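Local coordinates for hypothetical membrane protein (PDB 6JSA) that binds heme through this C-terminal HtaA domain, probably as part of the machinery that passes heme along during heme uptake in corynebacteria, at residues 16-21 / 67-72; 29-32 / 37-40. One frame throughout, in Å; residues are numbered along the deposited sequence.

Interaction 1 of 2, residues 16-21 / 67-72; sequences ASFQNY and IHFTGH. With HEM (protoporphyrin IX containing Fe), chain B.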
ATOM      1  N   ALA A  16     -10.645   4.433   1.784  1.00  9.69           N
ATOM      2  CA  ALA A  16     -11.904   4.041   2.417  1.00 10.17           C
ATOM      3  C   ALA A  16     -13.063   4.092   1.428  1.00  9.55           C
ATOM      4  O   ALA A  16     -13.898   3.176   1.385  1.00  9.54           O
ATOM      5  CB  ALA A  16     -12.200   4.921   3.627  1.00 10.65           C
ATOM      6  N   SER A  17     -13.131   5.150   0.614  1.00  9.62           N
ATOM      7  CA  SER A  17     -14.235   5.250  -0.333  1.00  9.37           C
ATOM      8  C   SER A  17     -14.164   4.151  -1.387  1.00  8.71           C
ATOM      9  O   SER A  17     -15.200   3.724  -1.905  1.00  9.54           O
ATOM     10  CB  SER A  17     -14.286   6.648  -0.956  1.00 10.17           C
ATOM     11  OG  SER A  17     -13.142   6.909  -1.745  1.00 11.33           O
ATOM     12  N   PHE A  18     -12.957   3.684  -1.723  1.00  8.66           N
ATOM     13  CA  PHE A  18     -12.832   2.548  -2.634  1.00  8.22           C
ATOM     14  C   PHE A  18     -13.372   1.267  -2.007  1.00  8.23           C
ATOM     15  O   PHE A  18     -14.088   0.508  -2.665  1.00  8.94           O
ATOM     16  CB  PHE A  18     -11.378   2.364  -3.074  1.00  8.96           C
ATOM     17  CG  PHE A  18     -11.197   1.309  -4.130  1.00  8.74           C
ATOM     18  CD1 PHE A  18     -11.751   1.487  -5.390  1.00  8.76           C
ATOM     19  CD2 PHE A  18     -10.477   0.155  -3.870  1.00  9.70           C
ATOM     20  CE1 PHE A  18     -11.588   0.539  -6.382  1.00  9.36           C
ATOM     21  CE2 PHE A  18     -10.305  -0.808  -4.857  1.00 10.11           C
ATOM     22  CZ  PHE A  18     -10.866  -0.615  -6.119  1.00  9.57           C
ATOM     23  N   GLN A  19     -13.052   1.015  -0.733  1.00  9.11           N
ATOM     24  CA  GLN A  19     -13.632  -0.140  -0.046  1.00  9.34           C
ATOM     25  C   GLN A  19     -15.150  -0.089  -0.091  1.00  9.26           C
ATOM     26  O   GLN A  19     -15.811  -1.096  -0.370  1.00  9.19           O
ATOM     27  CB  GLN A  19     -13.209  -0.163   1.417  1.00  8.28           C
ATOM     28  CG  GLN A  19     -11.775  -0.532   1.689  1.00  8.91           C
ATOM     29  CD  GLN A  19     -11.479  -0.465   3.175  1.00  9.52           C
ATOM     30  OE1 GLN A  19     -12.362  -0.685   4.003  1.00 10.33           O
ATOM     31  NE2 GLN A  19     -10.245  -0.140   3.519  1.00  9.37           N
ATOM     32  N   ASN A  20     -15.719   1.074   0.219  1.00  9.36           N
ATOM     33  CA  ASN A  20     -17.168   1.178   0.303  1.00 10.29           C
ATOM     34  C   ASN A  20     -17.804   1.052  -1.068  1.00  9.96           C
ATOM     35  O   ASN A  20     -18.905   0.507  -1.187  1.00 10.38           O
ATOM     36  CB  ASN A  20     -17.553   2.488   0.993  1.00 10.85           C
ATOM     37  CG  ASN A  20     -17.053   2.549   2.426  1.00 10.70           C
ATOM     38  OD1 ASN A  20     -16.791   1.512   3.044  1.00 10.92           O
ATOM     39  ND2 ASN A  20     -16.928   3.754   2.966  1.00 12.24           N
ATOM     40  N   TYR A  21     -17.113   1.527  -2.104  1.00  9.01           N
ATOM     41  CA  TYR A  21     -17.566   1.317  -3.473  1.00  9.53           C
ATOM     42  C   TYR A  21     -17.529  -0.165  -3.836  1.00  9.72           C
ATOM     43  O   TYR A  21     -18.509  -0.715  -4.357  1.00 10.39           O
ATOM     44  CB  TYR A  21     -16.693   2.144  -4.414  1.00  9.87           C
ATOM     45  CG  TYR A  21     -16.741   1.711  -5.852  1.00  8.75           C
ATOM     46  CD1 TYR A  21     -17.894   1.875  -6.610  1.00 10.04           C
ATOM     47  CD2 TYR A  21     -15.628   1.144  -6.459  1.00  9.07           C
ATOM     48  CE1 TYR A  21     -17.929   1.485  -7.928  1.00 10.27           C
ATOM     49  CE2 TYR A  21     -15.650   0.756  -7.776  1.00  9.53           C
ATOM     50  CZ  TYR A  21     -16.808   0.923  -8.500  1.00 10.45           C
ATOM     51  OH  TYR A  21     -16.842   0.522  -9.797  1.00 11.19           O
ATOM     52  N   ILE A  67      -3.865  -8.408  -1.865  1.00  7.71           N
ATOM     53  CA  ILE A  67      -5.278  -8.062  -1.825  1.00  7.46           C
ATOM     54  C   ILE A  67      -5.804  -8.189  -3.245  1.00  7.43           C
ATOM     55  O   ILE A  67      -5.167  -7.702  -4.186  1.00  8.83           O
ATOM     56  CB  ILE A  67      -5.478  -6.614  -1.345  1.00  8.45           C
ATOM     57  CG1 ILE A  67      -4.758  -6.367  -0.017  1.00 10.35           C
ATOM     58  CG2 ILE A  67      -6.971  -6.290  -1.274  1.00  9.37           C
ATOM     59  CD1 ILE A  67      -4.577  -4.906   0.269  1.00 11.46           C
ATOM     60  N   HIS A  68      -6.973  -8.810  -3.399  1.00  7.85           N
ATOM     61  CA  HIS A  68      -7.578  -9.024  -4.712  0.57  7.36           C
ATOM     62  C   HIS A  68      -8.993  -8.453  -4.682  1.00  7.10           C
ATOM     63  O   HIS A  68      -9.903  -9.057  -4.103  1.00  8.54           O
ATOM     64  CB  HIS A  68      -7.585 -10.509  -5.054  0.57  9.13           C
ATOM     65  CG  HIS A  68      -7.897 -10.797  -6.488  0.57 10.81           C
ATOM     66  ND1 HIS A  68      -7.813 -12.062  -7.026  0.57 13.80           N
ATOM     67  CD2 HIS A  68      -8.290  -9.984  -7.499  0.57 11.81           C
ATOM     68  CE1 HIS A  68      -8.141 -12.016  -8.305  0.57 13.80           C
ATOM     69  NE2 HIS A  68      -8.434 -10.767  -8.616  0.57 13.01           N
ATOM     70  N   PHE A  69      -9.180  -7.285  -5.304  1.00  7.47           N
ATOM     71  CA  PHE A  69     -10.494  -6.654  -5.412  1.00  8.10           C
ATOM     72  C   PHE A  69     -11.191  -7.142  -6.674  1.00  8.32           C
ATOM     73  O   PHE A  69     -10.567  -7.261  -7.730  1.00  8.85           O
ATOM     74  CB  PHE A  69     -10.345  -5.137  -5.534  1.00  8.54           C
ATOM     75  CG  PHE A  69      -9.737  -4.461  -4.333  1.00  8.11           C
ATOM     76  CD1 PHE A  69     -10.500  -4.188  -3.209  1.00  8.31           C
ATOM     77  CD2 PHE A  69      -8.409  -4.052  -4.354  1.00  8.68           C
ATOM     78  CE1 PHE A  69      -9.956  -3.534  -2.123  1.00  8.27           C
ATOM     79  CE2 PHE A  69      -7.856  -3.402  -3.264  1.00  9.05           C
ATOM     80  CZ  PHE A  69      -8.629  -3.142  -2.150  1.00  8.33           C
ATOM     81  N   THR A  70     -12.497  -7.391  -6.572  1.00  8.66           N
ATOM     82  CA  THR A  70     -13.306  -7.722  -7.742  1.00 10.19           C
ATOM     83  C   THR A  70     -14.625  -6.970  -7.680  1.00  9.71           C
ATOM     84  O   THR A  70     -15.089  -6.570  -6.610  1.00 10.76           O
ATOM     85  CB  THR A  70     -13.580  -9.225  -7.845  1.00 13.91           C
ATOM     86  OG1 THR A  70     -14.230  -9.671  -6.653  1.00 16.30           O
ATOM     87  CG2 THR A  70     -12.290 -10.000  -8.051  1.00 15.11           C
ATOM     88  N   GLY A  71     -15.228  -6.786  -8.850  1.00 10.13           N
ATOM     89  CA  GLY A  71     -16.504  -6.096  -8.945  1.00 10.60           C
ATOM     90  C   GLY A  71     -17.014  -6.159 -10.368  1.00 10.58           C
ATOM     91  O   GLY A  71     -16.304  -6.582 -11.286  1.00 11.15           O
ATOM     92  N   HIS A  72     -18.262  -5.726 -10.540  1.00 11.12           N
ATOM     93  CA  HIS A  72     -18.876  -5.631 -11.865  1.00 12.00           C
ATOM     94  C   HIS A  72     -18.774  -6.950 -12.634  1.00 12.72           C
ATOM     95  O   HIS A  72     -18.350  -6.992 -13.793  1.00 13.82           O
ATOM     96  CB  HIS A  72     -18.277  -4.475 -12.661  1.00 11.70           C
ATOM     97  CG  HIS A  72     -18.509  -3.135 -12.039  1.00 11.44           C
ATOM     98  ND1 HIS A  72     -19.723  -2.484 -12.109  1.00 12.74           N
ATOM     99  CD2 HIS A  72     -17.688  -2.329 -11.326  1.00 12.80           C
ATOM    100  CE1 HIS A  72     -19.633  -1.325 -11.479  1.00 13.29           C
ATOM    101  NE2 HIS A  72     -18.410  -1.209 -10.993  1.00 13.27           N
TER
HETATM  102  CHA HEM B 300     -16.589   4.548  -9.140  1.00 10.18           C
HETATM  103  CHB HEM B 300     -19.118   2.424 -12.670  1.00 10.54           C
HETATM  104  CHC HEM B 300     -15.370  -0.499 -13.582  1.00 10.30           C
HETATM  105  CHD HEM B 300     -12.716   1.882 -10.323  1.00  8.74           C
HETATM  106  C1A HEM B 300     -17.612   4.203  -9.992  1.00  9.96           C
HETATM  107  C2A HEM B 300     -18.946   4.771  -9.981  1.00 10.68           C
HETATM  108  C3A HEM B 300     -19.655   4.190 -10.953  1.00 11.13           C
HETATM  109  C4A HEM B 300     -18.775   3.247 -11.621  1.00 10.41           C
HETATM  110  CMA HEM B 300     -21.136   4.457 -11.321  1.00 12.67           C
HETATM  111  CAA HEM B 300     -19.431   5.809  -8.958  1.00 12.01           C
HETATM  112  CBA HEM B 300     -19.716   5.012  -7.679  1.00 14.67           C
HETATM  113  CGA HEM B 300     -20.120   5.905  -6.535  1.00 18.14           C
HETATM  114  O1A HEM B 300     -19.827   7.122  -6.575  1.00 20.87           O
HETATM  115  O2A HEM B 300     -20.724   5.390  -5.564  1.00 20.67           O
HETATM  116  C1B HEM B 300     -18.352   1.405 -13.189  1.00 10.51           C
HETATM  117  C2B HEM B 300     -18.784   0.410 -14.148  1.00 12.33           C
HETATM  118  C3B HEM B 300     -17.743  -0.399 -14.408  1.00 12.38           C
HETATM  119  C4B HEM B 300     -16.628   0.068 -13.608  1.00 11.07           C
HETATM  120  CMB HEM B 300     -20.207   0.368 -14.729  1.00 13.48           C
HETATM  121  CAB HEM B 300     -17.629  -1.625 -15.343  1.00 14.69           C
HETATM  122  CBB HEM B 300     -18.637  -2.188 -16.021  1.00 16.55           C
HETATM  123  C1C HEM B 300     -14.307  -0.092 -12.806  1.00  9.79           C
HETATM  124  C2C HEM B 300     -12.963  -0.625 -12.882  1.00 10.19           C
HETATM  125  C3C HEM B 300     -12.227   0.005 -11.963  1.00  9.57           C
HETATM  126  C4C HEM B 300     -13.075   0.987 -11.304  1.00  8.68           C
HETATM  127  CMC HEM B 300     -12.500  -1.753 -13.828  1.00 11.64           C
HETATM  128  CAC HEM B 300     -10.726  -0.257 -11.694  1.00 10.75           C
HETATM  129  CBC HEM B 300     -10.250  -0.302 -10.439  1.00 11.80           C
HETATM  130  C1D HEM B 300     -13.533   2.822  -9.744  1.00  8.97           C
HETATM  131  C2D HEM B 300     -13.125   3.763  -8.729  1.00  9.61           C
HETATM  132  C3D HEM B 300     -14.186   4.497  -8.399  1.00  9.41           C
HETATM  133  C4D HEM B 300     -15.311   4.039  -9.185  1.00  9.79           C
HETATM  134  CMD HEM B 300     -11.702   3.876  -8.159  1.00 11.03           C
HETATM  135  CAD HEM B 300     -14.233   5.618  -7.338  1.00 10.51           C
HETATM  136  CBD HEM B 300     -14.707   4.983  -6.023  1.00 11.36           C
HETATM  137  CGD HEM B 300     -14.671   6.012  -4.922  1.00 12.40           C
HETATM  138  O1D HEM B 300     -15.651   6.784  -4.774  1.00 14.84           O
HETATM  139  O2D HEM B 300     -13.654   6.061  -4.185  1.00 12.79           O
HETATM  140  NA  HEM B 300     -17.536   3.272 -11.008  1.00  9.50           N
HETATM  141  NB  HEM B 300     -17.032   1.159 -12.870  1.00 10.54           N
HETATM  142  NC  HEM B 300     -14.341   0.898 -11.835  1.00  9.83           N
HETATM  143  ND  HEM B 300     -14.879   3.013 -10.006  1.00  9.94           N
HETATM  144 FE   HEM B 300     -16.037   1.873 -11.224  1.00 10.49          FE
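Phe18 and Tyr21, three residues apart on helix 16-23, meet Phe69 of strand 66-71 and the following His72, respectively, while the backbones stay well separated, the closest CA atoms being those of Tyr21 and Gly71 at 9.3 Å. The two contacts differ in kind. Phe18 meets Phe69 in a T-shaped pair with planes at 73°: its CE2 lies above the centre of the Phe69 ring, 3.7 Å from Phe69 CG, while Ile67 CG2 covers the other face. Flat hydrocarbon rings suit this buried interface between helix and strand. Tyr21 carries the polar contact. With CG trans to the backbone N (chi1 161°), its phenol extends to the heme, and OH coordinates the iron at 2.1 Å while one ring face rests against pyrrole D. His72 grips the same oxygen: NE2 donates to Tyr21 OH at 2.6 Å, in the imidazole plane and with an N-H...O angle of 154°. The imidazole face lies over pyrrole B, with CE1 3.3 Å from heme C2B, so histidine serves as both donor and packing surface. This donation probably stabilises tyrosinate character in the ligand. Ser17 OG adds a hydrogen bond to heme O2D at 2.6 Å. A tyrosine bound to iron and supported by a second-shell histidine is a heme-site arrangement also found in the HasA hemophore.

Interaction 2 of 2, residues 29-32 / 37-40; sequences GSWT and GFDN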
ATOM      1  N   GLY A  29     -19.205  -5.914  -5.394  1.00 11.00           N
ATOM      2  CA  GLY A  29     -17.957  -6.642  -5.377  1.00 10.99           C
ATOM      3  C   GLY A  29     -17.516  -7.062  -3.994  1.00 10.85           C
ATOM      4  O   GLY A  29     -18.296  -7.067  -3.035  1.00 11.51           O
ATOM      5  N   SER A  30     -16.243  -7.407  -3.888  1.00 10.40           N
ATOM      6  CA  SER A  30     -15.661  -7.903  -2.648  0.50 10.73           C
ATOM      7  C   SER A  30     -14.149  -7.880  -2.822  1.00  9.56           C
ATOM      8  O   SER A  30     -13.627  -7.445  -3.852  1.00  9.80           O
ATOM      9  CB  SER A  30     -16.147  -9.321  -2.359  0.50 13.00           C
ATOM     10  OG  SER A  30     -15.764 -10.180  -3.416  0.50 14.78           O
ATOM     11  N   TRP A  31     -13.446  -8.357  -1.809  1.00  9.06           N
ATOM     12  CA  TRP A  31     -12.021  -8.597  -1.941  1.00  8.79           C
ATOM     13  C   TRP A  31     -11.681  -9.895  -1.238  1.00  8.64           C
ATOM     14  O   TRP A  31     -12.423 -10.368  -0.370  1.00  9.70           O
ATOM     15  CB  TRP A  31     -11.167  -7.461  -1.380  1.00  8.44           C
ATOM     16  CG  TRP A  31     -11.395  -7.163   0.065  1.00  8.37           C
ATOM     17  CD1 TRP A  31     -10.972  -7.904   1.135  1.00  8.90           C
ATOM     18  CD2 TRP A  31     -12.059  -6.016   0.607  1.00  8.73           C
ATOM     19  NE1 TRP A  31     -11.351  -7.297   2.303  1.00  9.38           N
ATOM     20  CE2 TRP A  31     -12.019  -6.136   2.011  1.00  9.62           C
ATOM     21  CE3 TRP A  31     -12.699  -4.904   0.038  1.00  9.46           C
ATOM     22  CZ2 TRP A  31     -12.582  -5.186   2.857  1.00 10.69           C
ATOM     23  CZ3 TRP A  31     -13.255  -3.957   0.880  1.00 10.53           C
ATOM     24  CH2 TRP A  31     -13.190  -4.104   2.276  1.00 10.99           C
ATOM     25  N   THR A  32     -10.569 -10.486  -1.648  1.00  8.40           N
ATOM     26  CA  THR A  32      -9.982 -11.596  -0.919  1.00  8.71           C
ATOM     27  C   THR A  32      -8.543 -11.253  -0.566  1.00  8.88           C
ATOM     28  O   THR A  32      -7.893 -10.430  -1.220  1.00  9.26           O
ATOM     29  CB  THR A  32     -10.068 -12.926  -1.688  1.00 10.40           C
ATOM     30  OG1 THR A  32      -9.249 -12.859  -2.859  1.00 11.91           O
ATOM     31  CG2 THR A  32     -11.511 -13.234  -2.072  1.00 11.36           C
ATOM     32  N   GLY A  37      -4.370  -9.266   6.627  1.00  7.66           N
ATOM     33  CA  GLY A  37      -5.560  -9.203   7.448  1.00  8.07           C
ATOM     34  C   GLY A  37      -6.369  -7.936   7.204  1.00  7.25           C
ATOM     35  O   GLY A  37      -6.086  -7.139   6.306  1.00  7.48           O
ATOM     36  N   PHE A  38      -7.389  -7.742   8.041  1.00  7.69           N
ATOM     37  CA  PHE A  38      -8.284  -6.596   7.884  1.00  8.93           C
ATOM     38  C   PHE A  38      -8.922  -6.247   9.221  1.00  9.63           C
ATOM     39  O   PHE A  38      -9.526  -7.108   9.865  1.00 12.60           O
ATOM     40  CB  PHE A  38      -9.369  -6.891   6.834  1.00  9.55           C
ATOM     41  CG  PHE A  38     -10.245  -5.711   6.506  1.00  9.32           C
ATOM     42  CD1 PHE A  38      -9.765  -4.654   5.739  1.00  9.85           C
ATOM     43  CD2 PHE A  38     -11.549  -5.654   6.969  1.00 10.47           C
ATOM     44  CE1 PHE A  38     -10.587  -3.562   5.429  1.00 10.84           C
ATOM     45  CE2 PHE A  38     -12.372  -4.576   6.657  1.00 11.84           C
ATOM     46  CZ  PHE A  38     -11.884  -3.528   5.900  1.00 11.69           C
ATOM     47  N   ASP A  39      -8.803  -4.985   9.621  1.00  9.14           N
ATOM     48  CA  ASP A  39      -9.331  -4.481  10.882  1.00 10.85           C
ATOM     49  C   ASP A  39      -9.296  -2.961  10.807  1.00  9.09           C
ATOM     50  O   ASP A  39      -8.425  -2.394  10.140  1.00  8.98           O
ATOM     51  CB  ASP A  39      -8.460  -4.956  12.056  1.00 14.94           C
ATOM     52  CG  ASP A  39      -9.199  -4.959  13.377  1.00 21.24           C
ATOM     53  OD1 ASP A  39     -10.436  -5.116  13.372  1.00 24.60           O
ATOM     54  OD2 ASP A  39      -8.530  -4.811  14.422  1.00 24.18           O
ATOM     55  N   ASN A  40     -10.242  -2.309  11.490  1.00  9.46           N
ATOM     56  CA  ASN A  40     -10.311  -0.843  11.488  1.00  9.19           C
ATOM     57  C   ASN A  40     -10.399  -0.277  10.071  1.00  8.52           C
ATOM     58  O   ASN A  40      -9.872   0.798   9.790  1.00  9.37           O
ATOM     59  CB  ASN A  40      -9.127  -0.217  12.248  1.00 10.65           C
ATOM     60  CG  ASN A  40      -9.284   1.283  12.449  1.00 11.30           C
ATOM     61  OD1 ASN A  40     -10.352   1.763  12.818  1.00 12.00           O
ATOM     62  ND2 ASN A  40      -8.217   2.031  12.183  1.00 11.77           N
TER
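Trp31 has its CG placed between the backbone N and the carbonyl carbon (chi1 59°), whereas Phe38 carries CG trans to N (chi1 -174°); with these torsions the indole and the phenyl ring meet between strands 30-34 and 37-39. The indole arrives with the benzo part leading. Trp31 CZ2 stands above one face of the phenyl ring, displaced toward its rim, and comes 3.5 Å from Phe38 CZ and 3.6 Å from Phe38 CE1. The neighbouring Trp31 CH2 follows at 3.9 Å from Phe38 CZ. The ring planes are inclined at 59° and the centroid of the indole six-membered ring is 5.0 Å from that of Phe38, an oblique meeting. Taken as whole side chains, the two run at about a right angle to each other.

A third ring joins them. Phe43, on strand 42-53, makes an edge-to-face pair with Trp31 and also meets Phe38, while Gln19 and Arg23 of helix 16-23 touch both Trp31 and Phe38. The two strands have different backbone partners: strand 30-34 pairs with 66-71, and strand 37-39 with 42-53. Between 29-32 and 37-40 the contact is made by the side chains of Trp31 and Phe38, and long, flat aromatic groups suit the place because they can meet from strands that are not paired with each other.

No hydrogen bond links the segments, and the interface is small, 91 Å² summed over both sides, with both residues still partly exposed. Cohesion probably comes from dispersion and from the removal of aromatic carbon from water, an apolar contact with no directional bond between the segments.

In the fold
Interaction 2 is nested in the chain segment closed by interaction 1, and their centres lie 9 Å apart. Strands 30-34 and 66-71 are antiparallel neighbours, joined by probable hydrogen bonds from His68 N to Thr32 O and from Thr70 N to Ser30 O, both 2.9 Å. The helix makes a second bridge, since Gln19, beside Phe18 of interaction 1, places OE1 3.5 Å from Phe38 CZ of interaction 2. Interaction 1 forms part of the heme pocket through Ser17, Phe18, Tyr21 and His72, whereas interaction 2 lies farther from the heme: the Trp31 side chain is about 11 Å from the heme and about 9 Å from the side chain of the axial ligand Tyr21.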